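Local structure of similar to sp|P32453 Saccharomyces cerevisiae YNL315c ATP11 (Candida glabrata CBS 138, 2P4F) at residues P98-L102 / A189-T193; L114-E120 / K227-L231; T193-T199 / P213-F219; R256-A260 / R271-L275; T265-R271 / L293-N299. The protein probably acts as a mitochondrial chaperone, as its yeast relative Atp11 does in the assembly of the F1-ATPase. All blocks are in the same frame, centred on the assembly; numbering follows the deposited sequence.

Contact 3 lies in the core, pairing two central strands of the antiparallel sheet through backbone bonds, whereas contact 1, which shares Thr193 with it, is a surface contact where a loop meets a sheet corner through one aromatic ring and waters. Contact 2 reaches the same sheet from the side of helix 116-126 and is partly buried, with Val119, Met229 and Leu231 buried and two more exposed lysines beside them. Contacts 4 and 5 belong to the C-terminal helices and share Arg271: one face and the alkyl chain serve buried contact 4, the N-H groups partly buried contact 5. Contacts 1 and 5 are far from each other; their centres lie about 32 Å apart.

Contact 1: P98-L102 / A189-T193; sequences PYKTL and AGPNT
Tyr99 lays one face of its ring over Ala189, and this CH-pi contact carries most of the apolar packing. The methyl carbon Ala189 CB stands 3.7 Å from the centroid of the Tyr99 ring and only 3° off its normal, almost exactly over the middle. Tyr99 CG occupies the crowded position between backbone N and carbonyl carbon (chi1 54°), which swings the ring across the end of the strand. Thr193 adds a second, oblique contact, with Thr193 OG1 3.7 Å from Tyr99 CE1, and its methyl CG2 lies 3.9 Å from Lys100 O.

The polar links run through water. One molecule, in the plane of the Tyr99 ring at its edge, is hydrogen-bonded to Tyr99 OH and donates to Ala189 O at 2.7 Å. Another accepts from Leu102 N at 3.0 Å, donates to Asn192 O and bonds Thr193 OG1, tying the start of helix 102-105 to the turn.

Within 189-193, Ala189 N and Gly190 N both donate to Thr193 O, at 3.1 Å each, while Thr193 N returns a bond to Gly190 O. The pattern is that of a classic beta bulge beside a type I turn, a tight beta hairpin joining strands 179-190 and 193-200.

Contact 2: L114-E120 / K227-L231; sequences LSKQEVE and KDMVL
Lys227 reaches along the start of helix 116-126, its NZ giving a weak hydrogen bond of 2.9 Å to Leu114 O. Bends in its last two torsions turn the ammonium end to this carbonyl, while Lys227 CE passes 4.0 Å from Val119 CG2. In the other direction the extended chain of Lys116 runs over the backbone of Lys227, and Lys116 NZ lies 3.1 Å from Lys227 O. Asp228, at positive phi just after helix 224-227, is linked to Lys116 by a water that accepts from Lys116 NZ at 3.0 Å and donates to Asp228 O; the Asp228 carboxylate instead receives Val141 N through OD1.

The helix that meets this strand begins with a capping box: Ser115 OG accepts from Glu118 N, and Glu118 OE1 accepts from Ser115 N in a nearly straight bond (174°). Helix 116-120 and strand 229-231 run almost parallel, 5° apart, with their axes 10.6 Å from each other.

Met229 packs between them. Its SD rests 3.9 Å from Lys116 CB, and the bend at chi3 (86°) brings Met229 CE to 3.5 Å from Lys116 O. Farther along, Leu231 CD1 meets Val119 CG1 at 3.9 Å, the two side chains crossing at about a right angle, and Trp123 of the same helix also touches Leu231.

Contact 3: T193-T199 / P213-F219; sequences TVHCLIT and PHTTIQF
Val194 and Phe219, Cys196 and Ile217, and Ile198 and Thr215 form three hydrogen-bonded antiparallel pairs. Phe219 N reaches Val194 O at 2.8 Å, whereas Thr215 N to Ile198 O is weak at 3.3 Å. Between the Cys196-Ile217 and Ile198-Thr215 pairs, Leu197 and Thr216 form a non-hydrogen-bonded pair, with Leu197 CD2 packed alongside Thr216 CG2 at 3.5 Å.

At the other non-hydrogen-bonded pair, His195 with Gln218, Gln218 NE2 donates to His195 NE2 (3.0 Å, 175°). The acceptor lies in the amide plane, but the donor is tilted 34° from the imidazole plane. Gln218 is held by second-shell partners: Tyr105 OH and Asn233 ND2 at OE1, and Lys100 O at NE2. At the start of strand 215-220, His214 and Thr215 face Ile198 in a classic beta bulge; Ile198 O sits 3.4 Å above the His214 ring plane, over its centre, and Gln182 meets His214 NE2.

Strands 179-190 and 229-236 flank this pair, while helix 244-257 covers Ile198, Thr215 and Ile217.

Contact 4: R256-A260 / R271-L275; sequences RFYGA and RIQLL
Arg256 and Arg271 stack their guanidinium groups face on face, with centres 3.6 Å apart and planes 27° from parallel. Two like charges thus lie close, Arg256 NH2 being 3.2 Å from Arg271 NH2, and carbonyl oxygens around them probably offset the repulsion: Ser296 O takes Arg256 NH1, while Leu293 O and Glu298 O take Arg271. Arg256 NE bonds Asn253 OD1. The Phe257 ring carries the Arg271 chain on one face, with CD 3.8 Å from the ring centroid and 10° off the normal. Extended from CG to NE, that chain rises off the face past CD, and its guanidinium stands almost upright to the ring (80°), beside Arg256, with Phe257 CZ at its edge, near its plane. The Tyr258 ring receives Leu275 CD2 over one face, offset toward the rim, while the other branch, Leu275 CD1, meets Tyr258 OH at 3.5 Å.

Smaller apolar contacts extend the interface. Ile272 CD1 reaches Gly259 CA at 3.9 Å, and Leu274 CD2 approaches Phe257 CE1 obliquely at 4.1 Å. A water donates to Arg256 O and accepts from Arg271 NH1 at 2.9 Å, bridging the two arginines a second time. Tyr258 centres an inverse gamma turn, by which the chain leaves helix 244-257.

This end of helix 244-257 packs against helix 266-280; Tyr258 also touches helix 140-153 and bonds Asn154 O, Phe257 meets Phe157 of strand 156-162, and helix 287-295 lies against Phe257 and Leu274.

Contact 5: T265-R271 / L293-N299; sequences TSIAKER and LAQSMEN
The end of helix 287-295 and the tail after it each offer a backbone carbonyl to Arg271, on the first turns of helix 266-280. Side-on, Arg271 NE and NH2 both donate to Leu293 O, at 3.0 and 2.9 Å; the NE donor stands 47° above the carbonyl plane, the NH2 donor in it. End-on, Arg271 NH1 and NH2 share Glu298 O, NH1 lying on a lone pair in the carbonyl plane at 2.9 Å. Four bonds to two oxygens, all close to the guanidinium plane, should fix its rotation.

Over one face of the guanidinium lies Ile267 CG1, which also meets Leu293 CD2 at 3.7 Å. With CG1 anti to the backbone N (chi1 -173°), Ile267 CD1 reaches Ser296 OG at 3.4 Å. That hydroxyl accepts from Glu298 N, an ST turn that shapes the tail. At the N-cap, Thr265 OG1 accepts from Ala268 N and donates to Asn299 O of the terminal carboxylate at 2.9 Å.

Helices 266-280 and 287-295 meet here beside helix 244-257, whose Phe257 touches Leu293 and Ala294; Glu270 forms a salt bridge with Lys289 of helix 287-295.

Contact 1: P98-L102 / A189-T193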
# COMPACT_ATOMS: atom_id res chain seq x y z
N PRO A 98 -0.89 17.54 -9.46
CA PRO A 98 -0.13 17.80 -8.21
C PRO A 98 0.56 16.56 -7.68
O PRO A 98 1.32 16.66 -6.71
CB PRO A 98 -1.18 18.25 -7.19
CG PRO A 98 -2.45 17.67 -7.76
CD PRO A 98 -2.32 17.58 -9.25
N TYR A 99 0.29 15.39 -8.27
CA TYR A 99 0.99 14.17 -7.87
C TYR A 99 1.83 13.72 -9.06
O TYR A 99 1.48 14.03 -10.22
CB TYR A 99 0.02 13.05 -7.47
CG TYR A 99 -1.00 12.79 -8.55
CD1 TYR A 99 -0.80 11.81 -9.52
CD2 TYR A 99 -2.17 13.55 -8.61
CE1 TYR A 99 -1.70 11.55 -10.52
CE2 TYR A 99 -3.08 13.28 -9.61
CZ TYR A 99 -2.86 12.30 -10.56
OH TYR A 99 -3.78 12.05 -11.56
N LYS A 100 2.88 13.00 -8.74
CA LYS A 100 3.74 12.50 -9.80
C LYS A 100 3.17 11.21 -10.37
O LYS A 100 2.67 10.37 -9.61
CB LYS A 100 5.18 12.27 -9.32
CG LYS A 100 5.76 13.64 -8.99
CD LYS A 100 7.25 13.61 -8.95
CE LYS A 100 7.73 14.92 -8.33
NZ LYS A 100 8.90 14.65 -7.47
N THR A 101 3.19 11.09 -11.67
CA THR A 101 2.80 9.85 -12.31
C THR A 101 4.01 9.09 -12.85
O THR A 101 5.14 9.61 -12.71
CB THR A 101 1.81 10.10 -13.47
OG1 THR A 101 2.50 10.75 -14.55
CG2 THR A 101 0.66 10.98 -13.02
N LEU A 102 3.75 7.91 -13.41
CA LEU A 102 4.90 7.12 -13.84
C LEU A 102 5.78 7.90 -14.81
O LEU A 102 7.03 7.79 -14.69
CB LEU A 102 4.41 5.80 -14.45
CG LEU A 102 5.55 4.86 -14.89
CD1 LEU A 102 6.53 4.55 -13.73
CD2 LEU A 102 4.97 3.57 -15.41
N ALA A 189 -5.62 8.89 -6.90
CA ALA A 189 -5.14 10.18 -7.36
C ALA A 189 -5.58 10.36 -8.80
O ALA A 189 -6.01 11.44 -9.24
CB ALA A 189 -3.61 10.20 -7.26
N GLY A 190 -5.48 9.31 -9.57
CA GLY A 190 -5.94 9.41 -10.95
C GLY A 190 -6.14 8.02 -11.53
O GLY A 190 -5.92 7.01 -10.85
N PRO A 191 -6.55 7.91 -12.79
CA PRO A 191 -6.89 6.58 -13.30
C PRO A 191 -5.70 5.65 -13.31
O PRO A 191 -5.92 4.41 -13.27
CB PRO A 191 -7.35 6.84 -14.75
CG PRO A 191 -6.94 8.22 -15.08
CD PRO A 191 -6.76 8.97 -13.79
N ASN A 192 -4.48 6.19 -13.37
CA ASN A 192 -3.33 5.27 -13.40
C ASN A 192 -2.46 5.33 -12.15
O ASN A 192 -1.35 4.78 -12.10
CB ASN A 192 -2.43 5.61 -14.59
CG ASN A 192 -3.15 5.23 -15.88
OD1 ASN A 192 -3.47 4.04 -16.04
ND2 ASN A 192 -3.41 6.19 -16.75
N THR A 193 -2.96 6.01 -11.09
CA THR A 193 -2.09 6.27 -9.94
C THR A 193 -2.87 6.15 -8.64
O THR A 193 -3.81 6.92 -8.41
CB THR A 193 -1.50 7.69 -10.03
OG1 THR A 193 -1.07 7.97 -11.38
CG2 THR A 193 -0.27 7.88 -9.13
O HOH W 1 -6.20 12.77 -11.60
O HOH W 2 1.14 6.79 -12.57

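Contact 2: L114-E120 / K227-L231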
# COMPACT_ATOMS: atom_id res chain seq x y z
N LEU A 114 10.32 -1.60 -24.31
CA LEU A 114 11.13 -2.43 -23.42
C LEU A 114 10.37 -3.67 -22.99
O LEU A 114 9.12 -3.64 -22.95
CB LEU A 114 11.58 -1.63 -22.19
CG LEU A 114 12.55 -0.48 -22.55
CD1 LEU A 114 12.96 0.21 -21.23
CD2 LEU A 114 13.74 -0.99 -23.33
N SER A 115 11.09 -4.74 -22.60
CA SER A 115 10.43 -5.91 -22.05
C SER A 115 10.02 -5.64 -20.60
O SER A 115 10.46 -4.67 -19.97
CB SER A 115 11.38 -7.08 -22.10
OG SER A 115 12.44 -6.86 -21.16
N LYS A 116 9.18 -6.55 -20.09
CA LYS A 116 8.80 -6.44 -18.66
C LYS A 116 10.03 -6.40 -17.76
O LYS A 116 10.12 -5.64 -16.78
CB LYS A 116 7.89 -7.63 -18.31
CG LYS A 116 6.54 -7.67 -19.02
CD LYS A 116 5.74 -8.81 -18.37
CE LYS A 116 4.41 -9.13 -18.95
NZ LYS A 116 3.68 -9.93 -17.88
N GLN A 117 11.01 -7.26 -18.03
CA GLN A 117 12.22 -7.32 -17.19
C GLN A 117 13.03 -6.04 -17.31
O GLN A 117 13.53 -5.55 -16.31
CB GLN A 117 13.08 -8.54 -17.58
CG GLN A 117 14.38 -8.56 -16.80
CD GLN A 117 15.12 -9.88 -16.79
OE1 GLN A 117 14.93 -10.72 -15.91
NE2 GLN A 117 16.00 -10.02 -17.78
N GLU A 118 13.14 -5.55 -18.55
CA GLU A 118 13.90 -4.28 -18.72
C GLU A 118 13.23 -3.15 -17.98
O GLU A 118 13.92 -2.36 -17.34
CB GLU A 118 13.96 -3.97 -20.22
CG GLU A 118 14.97 -4.97 -20.86
CD GLU A 118 14.91 -4.96 -22.38
OE1 GLU A 118 13.91 -4.58 -23.03
OE2 GLU A 118 15.95 -5.37 -22.97
N VAL A 119 11.89 -3.05 -18.03
CA VAL A 119 11.22 -2.01 -17.24
C VAL A 119 11.48 -2.19 -15.75
O VAL A 119 11.76 -1.20 -15.03
CB VAL A 119 9.70 -2.04 -17.47
CG1 VAL A 119 8.97 -1.04 -16.51
CG2 VAL A 119 9.41 -1.68 -18.95
N GLU A 120 11.40 -3.44 -15.27
CA GLU A 120 11.68 -3.72 -13.85
C GLU A 120 13.10 -3.31 -13.50
O GLU A 120 13.31 -2.70 -12.44
CB GLU A 120 11.44 -5.18 -13.50
CG GLU A 120 11.78 -5.46 -12.04
CD GLU A 120 11.31 -6.82 -11.54
OE1 GLU A 120 10.58 -7.54 -12.27
OE2 GLU A 120 11.66 -7.21 -10.39
N LYS A 227 1.37 -4.52 -20.26
CA LYS A 227 2.38 -5.45 -19.75
C LYS A 227 1.92 -6.20 -18.51
O LYS A 227 2.71 -6.95 -17.96
CB LYS A 227 3.67 -4.72 -19.39
CG LYS A 227 4.44 -4.23 -20.62
CD LYS A 227 5.69 -3.44 -20.20
CE LYS A 227 6.76 -3.67 -21.25
NZ LYS A 227 6.43 -2.77 -22.42
N ASP A 228 0.67 -5.98 -18.06
CA ASP A 228 0.18 -6.65 -16.86
C ASP A 228 1.08 -6.45 -15.64
O ASP A 228 1.26 -7.33 -14.80
CB ASP A 228 0.01 -8.16 -17.15
CG ASP A 228 -0.83 -8.82 -16.09
OD1 ASP A 228 -1.74 -8.23 -15.46
OD2 ASP A 228 -0.55 -10.02 -15.84
N MET A 229 1.62 -5.24 -15.52
CA MET A 229 2.55 -4.85 -14.47
C MET A 229 2.12 -3.61 -13.73
O MET A 229 1.63 -2.69 -14.40
CB MET A 229 3.91 -4.47 -15.12
CG MET A 229 4.73 -5.56 -15.72
SD MET A 229 6.14 -4.69 -16.51
CE MET A 229 7.25 -4.60 -15.11
N VAL A 230 2.32 -3.60 -12.42
CA VAL A 230 2.11 -2.40 -11.59
C VAL A 230 3.44 -2.05 -10.98
O VAL A 230 4.10 -2.96 -10.41
CB VAL A 230 1.04 -2.66 -10.50
CG1 VAL A 230 0.95 -1.51 -9.52
CG2 VAL A 230 -0.28 -2.94 -11.22
N LEU A 231 3.87 -0.81 -11.06
CA LEU A 231 5.17 -0.40 -10.49
C LEU A 231 4.88 0.32 -9.18
O LEU A 231 4.02 1.24 -9.16
CB LEU A 231 5.89 0.53 -11.48
CG LEU A 231 6.34 -0.19 -12.78
CD1 LEU A 231 7.21 0.83 -13.52
CD2 LEU A 231 7.05 -1.46 -12.53
O HOH W 3 3.08 -9.40 -14.96

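Contact 3: T193-T199 / P213-F219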
# COMPACT_ATOMS: atom_id res chain seq x y z
N THR A 193 -2.96 6.01 -11.09
CA THR A 193 -2.09 6.27 -9.94
C THR A 193 -2.87 6.15 -8.64
O THR A 193 -3.81 6.92 -8.41
CB THR A 193 -1.50 7.69 -10.03
OG1 THR A 193 -1.07 7.97 -11.38
CG2 THR A 193 -0.27 7.88 -9.13
N VAL A 194 -2.46 5.20 -7.80
CA VAL A 194 -3.19 4.89 -6.55
C VAL A 194 -2.22 5.03 -5.42
O VAL A 194 -1.06 4.57 -5.55
CB VAL A 194 -3.73 3.45 -6.63
CG1 VAL A 194 -4.40 3.07 -5.29
CG2 VAL A 194 -4.72 3.31 -7.79
N HIS A 195 -2.60 5.71 -4.34
CA HIS A 195 -1.69 5.91 -3.23
C HIS A 195 -2.17 5.15 -1.99
O HIS A 195 -3.39 5.04 -1.79
CB HIS A 195 -1.62 7.40 -2.85
CG HIS A 195 -1.05 8.25 -3.95
ND1 HIS A 195 -1.11 9.63 -3.85
CD2 HIS A 195 -0.36 7.95 -5.09
CE1 HIS A 195 -0.48 10.12 -4.93
NE2 HIS A 195 -0.02 9.14 -5.72
N CYS A 196 -1.24 4.70 -1.17
CA CYS A 196 -1.58 4.13 0.14
C CYS A 196 -0.80 4.94 1.16
O CYS A 196 0.46 5.01 1.03
CB CYS A 196 -1.22 2.63 0.15
SG CYS A 196 -1.68 1.91 1.76
N LEU A 197 -1.43 5.58 2.13
CA LEU A 197 -0.80 6.47 3.09
C LEU A 197 -0.92 5.84 4.48
O LEU A 197 -2.05 5.42 4.83
CB LEU A 197 -1.51 7.82 3.11
CG LEU A 197 -1.76 8.52 1.75
CD1 LEU A 197 -2.41 9.88 2.02
CD2 LEU A 197 -0.49 8.61 0.94
N ILE A 198 0.14 5.75 5.23
CA ILE A 198 0.11 5.18 6.57
C ILE A 198 0.57 6.23 7.56
O ILE A 198 1.65 6.82 7.42
CB ILE A 198 0.92 3.86 6.62
CG1 ILE A 198 0.60 2.92 5.43
CG2 ILE A 198 0.66 3.15 7.97
CD1 ILE A 198 1.42 1.62 5.46
N THR A 199 -0.26 6.47 8.60
CA THR A 199 -0.11 7.56 9.53
C THR A 199 -0.29 7.06 10.97
O THR A 199 -1.19 6.23 11.23
CB THR A 199 -1.20 8.63 9.30
OG1 THR A 199 -1.15 9.00 7.91
CG2 THR A 199 -0.95 9.85 10.16
N PRO A 213 1.75 11.51 6.81
CA PRO A 213 1.97 10.07 6.87
C PRO A 213 3.45 9.78 7.02
O PRO A 213 4.29 10.41 6.38
CB PRO A 213 1.51 9.53 5.51
CG PRO A 213 0.80 10.64 4.86
CD PRO A 213 1.13 11.95 5.54
N HIS A 214 3.81 8.78 7.82
CA HIS A 214 5.24 8.40 7.83
C HIS A 214 5.59 7.58 6.60
O HIS A 214 6.78 7.50 6.25
CB HIS A 214 5.55 7.62 9.09
CG HIS A 214 4.65 6.46 9.39
ND1 HIS A 214 4.66 5.30 8.64
CD2 HIS A 214 3.73 6.32 10.41
CE1 HIS A 214 3.76 4.46 9.17
NE2 HIS A 214 3.19 5.06 10.24
N THR A 215 4.62 6.94 5.96
CA THR A 215 4.88 6.08 4.79
C THR A 215 3.89 6.45 3.68
O THR A 215 2.66 6.44 3.97
CB THR A 215 4.74 4.60 5.17
OG1 THR A 215 5.73 4.29 6.16
CG2 THR A 215 5.04 3.69 3.97
N THR A 216 4.36 6.74 2.49
CA THR A 216 3.45 6.99 1.35
C THR A 216 3.87 6.04 0.27
O THR A 216 5.08 5.95 -0.07
CB THR A 216 3.59 8.44 0.86
OG1 THR A 216 3.04 9.29 1.91
CG2 THR A 216 2.79 8.76 -0.38
N ILE A 217 2.95 5.32 -0.32
CA ILE A 217 3.23 4.35 -1.37
C ILE A 217 2.43 4.75 -2.60
O ILE A 217 1.25 5.05 -2.49
CB ILE A 217 2.87 2.92 -0.92
CG1 ILE A 217 3.57 2.57 0.43
CG2 ILE A 217 3.18 1.95 -2.01
CD1 ILE A 217 3.04 1.40 1.14
N GLN A 218 3.11 4.72 -3.78
CA GLN A 218 2.42 4.94 -5.03
C GLN A 218 2.41 3.61 -5.81
O GLN A 218 3.47 2.93 -5.84
CB GLN A 218 3.10 5.97 -5.94
CG GLN A 218 3.21 7.39 -5.34
CD GLN A 218 3.60 8.33 -6.48
OE1 GLN A 218 4.79 8.24 -6.90
NE2 GLN A 218 2.67 9.14 -7.00
N PHE A 219 1.24 3.32 -6.40
CA PHE A 219 1.12 2.23 -7.36
C PHE A 219 0.78 2.83 -8.70
O PHE A 219 -0.22 3.54 -8.80
CB PHE A 219 0.02 1.26 -6.92
CG PHE A 219 0.33 0.53 -5.64
CD1 PHE A 219 1.00 -0.69 -5.62
CD2 PHE A 219 -0.08 1.08 -4.42
CE1 PHE A 219 1.30 -1.40 -4.45
CE2 PHE A 219 0.21 0.40 -3.24
CZ PHE A 219 0.86 -0.83 -3.25

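Contact 4: R256-A260 / R271-L275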
# COMPACT_ATOMS: atom_id res chain seq x y z
N ARG A 256 -2.62 -8.48 3.11
CA ARG A 256 -3.37 -9.61 3.65
C ARG A 256 -4.82 -9.23 3.90
O ARG A 256 -5.72 -10.05 3.69
CB ARG A 256 -2.72 -10.13 4.96
CG ARG A 256 -1.36 -10.80 4.69
CD ARG A 256 -0.98 -11.82 5.75
NE ARG A 256 -0.99 -11.18 7.09
CZ ARG A 256 -0.80 -11.94 8.17
NH1 ARG A 256 -0.82 -11.40 9.38
NH2 ARG A 256 -0.58 -13.26 8.05
N PHE A 257 -5.06 -8.01 4.38
CA PHE A 257 -6.43 -7.58 4.67
C PHE A 257 -7.16 -7.17 3.39
O PHE A 257 -8.37 -7.41 3.25
CB PHE A 257 -6.43 -6.43 5.69
CG PHE A 257 -6.20 -6.99 7.10
CD1 PHE A 257 -7.30 -7.36 7.87
CD2 PHE A 257 -4.92 -7.14 7.61
CE1 PHE A 257 -7.05 -7.86 9.15
CE2 PHE A 257 -4.66 -7.65 8.87
CZ PHE A 257 -5.75 -8.03 9.65
N TYR A 258 -6.42 -6.60 2.41
CA TYR A 258 -7.07 -6.13 1.19
C TYR A 258 -7.17 -7.22 0.14
O TYR A 258 -6.81 -7.13 -1.00
CB TYR A 258 -6.34 -4.88 0.67
CG TYR A 258 -6.84 -3.66 1.44
CD1 TYR A 258 -7.90 -2.90 0.95
CD2 TYR A 258 -6.25 -3.30 2.67
CE1 TYR A 258 -8.37 -1.79 1.66
CE2 TYR A 258 -6.71 -2.18 3.39
CZ TYR A 258 -7.76 -1.45 2.85
OH TYR A 258 -8.21 -0.35 3.57
N GLY A 259 -7.76 -8.34 0.49
CA GLY A 259 -8.08 -9.28 -0.60
C GLY A 259 -7.22 -10.51 -0.38
O GLY A 259 -7.42 -11.53 -1.05
N ALA A 260 -6.32 -10.34 0.58
CA ALA A 260 -5.54 -11.49 1.14
C ALA A 260 -4.97 -12.34 0.02
O ALA A 260 -4.98 -13.59 0.03
CB ALA A 260 -6.41 -12.33 2.05
N ARG A 271 -10.13 -11.93 7.79
CA ARG A 271 -9.49 -10.62 7.57
C ARG A 271 -10.30 -9.71 6.66
O ARG A 271 -10.47 -8.49 6.96
CB ARG A 271 -8.09 -10.82 6.96
CG ARG A 271 -7.11 -11.41 7.97
CD ARG A 271 -5.65 -11.22 7.50
NE ARG A 271 -4.80 -11.79 8.55
CZ ARG A 271 -4.24 -13.01 8.48
NH1 ARG A 271 -4.42 -13.78 7.40
NH2 ARG A 271 -3.48 -13.48 9.49
N ILE A 272 -10.80 -10.25 5.55
CA ILE A 272 -11.57 -9.41 4.64
C ILE A 272 -12.84 -8.94 5.34
O ILE A 272 -13.25 -7.79 5.20
CB ILE A 272 -11.87 -10.18 3.35
CG1 ILE A 272 -10.59 -10.35 2.53
CG2 ILE A 272 -13.00 -9.51 2.57
CD1 ILE A 272 -10.63 -11.44 1.49
N GLN A 273 -13.48 -9.82 6.11
CA GLN A 273 -14.73 -9.42 6.78
C GLN A 273 -14.46 -8.30 7.79
O GLN A 273 -15.27 -7.39 7.98
CB GLN A 273 -15.34 -10.64 7.51
CG GLN A 273 -16.70 -10.30 8.14
CD GLN A 273 -17.76 -10.04 7.08
OE1 GLN A 273 -17.97 -10.85 6.17
NE2 GLN A 273 -18.44 -8.89 7.14
N LEU A 274 -13.29 -8.37 8.46
CA LEU A 274 -12.99 -7.30 9.41
C LEU A 274 -12.78 -5.97 8.70
O LEU A 274 -13.17 -4.88 9.20
CB LEU A 274 -11.71 -7.64 10.18
CG LEU A 274 -11.41 -6.80 11.40
CD1 LEU A 274 -12.45 -7.00 12.51
CD2 LEU A 274 -9.99 -7.07 11.90
N LEU A 275 -12.10 -6.01 7.57
CA LEU A 275 -11.90 -4.81 6.74
C LEU A 275 -13.25 -4.22 6.35
O LEU A 275 -13.52 -2.97 6.44
CB LEU A 275 -11.08 -5.17 5.48
CG LEU A 275 -10.98 -4.05 4.44
CD1 LEU A 275 -10.17 -2.89 5.00
CD2 LEU A 275 -10.35 -4.63 3.18
O HOH W 4 -5.09 -13.06 4.70

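Contact 5: T265-R271 / L293-N299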
# COMPACT_ATOMS: atom_id res chain seq x y z
N THR A 265 -8.91 -19.11 2.30
CA THR A 265 -8.92 -19.77 3.59
C THR A 265 -9.84 -19.06 4.58
O THR A 265 -10.23 -17.91 4.45
CB THR A 265 -7.50 -19.76 4.18
OG1 THR A 265 -7.16 -18.38 4.35
CG2 THR A 265 -6.48 -20.40 3.23
N SER A 266 -10.20 -19.76 5.66
CA SER A 266 -11.11 -19.20 6.66
C SER A 266 -10.48 -17.95 7.24
O SER A 266 -11.12 -16.91 7.43
CB SER A 266 -11.45 -20.22 7.76
OG SER A 266 -11.98 -21.40 7.11
N ILE A 267 -9.16 -17.99 7.53
CA ILE A 267 -8.69 -16.77 8.19
C ILE A 267 -8.59 -15.60 7.21
O ILE A 267 -8.78 -14.42 7.57
CB ILE A 267 -7.33 -17.01 8.86
CG1 ILE A 267 -6.88 -15.81 9.70
CG2 ILE A 267 -6.24 -17.40 7.87
CD1 ILE A 267 -5.84 -16.18 10.74
N ALA A 268 -8.29 -15.88 5.94
CA ALA A 268 -8.28 -14.81 4.95
C ALA A 268 -9.67 -14.17 4.88
O ALA A 268 -9.84 -12.95 4.79
CB ALA A 268 -7.85 -15.35 3.59
N LYS A 269 -10.70 -15.02 4.90
CA LYS A 269 -12.08 -14.47 4.90
C LYS A 269 -12.36 -13.66 6.16
O LYS A 269 -13.07 -12.65 6.09
CB LYS A 269 -13.13 -15.58 4.71
CG LYS A 269 -12.98 -16.34 3.40
CD LYS A 269 -14.05 -17.45 3.27
CE LYS A 269 -13.50 -18.67 2.57
NZ LYS A 269 -14.31 -19.87 2.99
N GLU A 270 -11.77 -14.08 7.29
CA GLU A 270 -11.98 -13.32 8.52
C GLU A 270 -11.32 -11.95 8.41
O GLU A 270 -11.87 -10.93 8.84
CB GLU A 270 -11.37 -13.99 9.73
CG GLU A 270 -12.12 -15.19 10.24
CD GLU A 270 -11.38 -15.69 11.49
OE1 GLU A 270 -10.65 -16.70 11.38
OE2 GLU A 270 -11.59 -15.04 12.53
N ARG A 271 -10.13 -11.93 7.79
CA ARG A 271 -9.49 -10.62 7.57
C ARG A 271 -10.30 -9.71 6.66
O ARG A 271 -10.47 -8.49 6.96
CB ARG A 271 -8.09 -10.82 6.96
CG ARG A 271 -7.11 -11.41 7.97
CD ARG A 271 -5.65 -11.22 7.50
NE ARG A 271 -4.80 -11.79 8.55
CZ ARG A 271 -4.24 -13.01 8.48
NH1 ARG A 271 -4.42 -13.78 7.40
NH2 ARG A 271 -3.48 -13.48 9.49
N LEU A 293 -5.68 -10.89 14.31
CA LEU A 293 -5.58 -11.31 12.93
C LEU A 293 -4.36 -10.67 12.27
O LEU A 293 -3.78 -11.25 11.36
CB LEU A 293 -6.82 -10.92 12.11
CG LEU A 293 -8.11 -11.67 12.40
CD1 LEU A 293 -9.30 -10.98 11.73
CD2 LEU A 293 -8.09 -13.10 11.90
N ALA A 294 -3.95 -9.49 12.71
CA ALA A 294 -2.76 -8.89 12.09
C ALA A 294 -1.48 -9.60 12.52
O ALA A 294 -0.49 -9.63 11.80
CB ALA A 294 -2.70 -7.42 12.49
N GLN A 295 -1.47 -10.18 13.73
CA GLN A 295 -0.31 -10.84 14.29
C GLN A 295 -0.25 -12.31 13.89
O GLN A 295 0.85 -12.86 13.98
CB GLN A 295 -0.28 -10.78 15.83
CG GLN A 295 -0.11 -9.37 16.37
CD GLN A 295 -0.06 -9.18 17.86
OE1 GLN A 295 -0.45 -10.04 18.67
NE2 GLN A 295 0.48 -8.02 18.22
N SER A 296 -1.37 -12.91 13.52
CA SER A 296 -1.45 -14.32 13.15
C SER A 296 -0.61 -14.62 11.92
O SER A 296 -0.71 -13.84 10.95
CB SER A 296 -2.88 -14.77 12.81
OG SER A 296 -2.80 -16.04 12.20
N MET A 297 0.16 -15.72 11.94
CA MET A 297 1.00 -16.05 10.80
C MET A 297 0.28 -16.78 9.67
O MET A 297 0.85 -17.04 8.60
CB MET A 297 2.19 -16.89 11.32
CG MET A 297 2.97 -15.99 12.29
SD MET A 297 4.38 -15.24 11.48
CE MET A 297 3.86 -13.54 11.28
N GLU A 298 -0.98 -17.14 9.90
CA GLU A 298 -1.68 -17.92 8.90
C GLU A 298 -2.25 -17.00 7.83
O GLU A 298 -2.69 -15.91 8.20
CB GLU A 298 -2.81 -18.71 9.54
CG GLU A 298 -2.26 -19.64 10.63
CD GLU A 298 -3.41 -20.54 11.06
OE1 GLU A 298 -4.16 -20.08 11.94
OE2 GLU A 298 -3.52 -21.63 10.48
N ASN A 299 -2.19 -17.54 6.61
CA ASN A 299 -2.67 -16.76 5.46
C ASN A 299 -3.95 -17.33 4.89
O ASN A 299 -4.46 -18.36 5.37
CB ASN A 299 -1.60 -16.71 4.35
CG ASN A 299 -0.29 -16.17 4.88
OD1 ASN A 299 0.79 -16.75 4.67
ND2 ASN A 299 -0.35 -15.06 5.59
OXT ASN A 299 -4.43 -16.71 3.92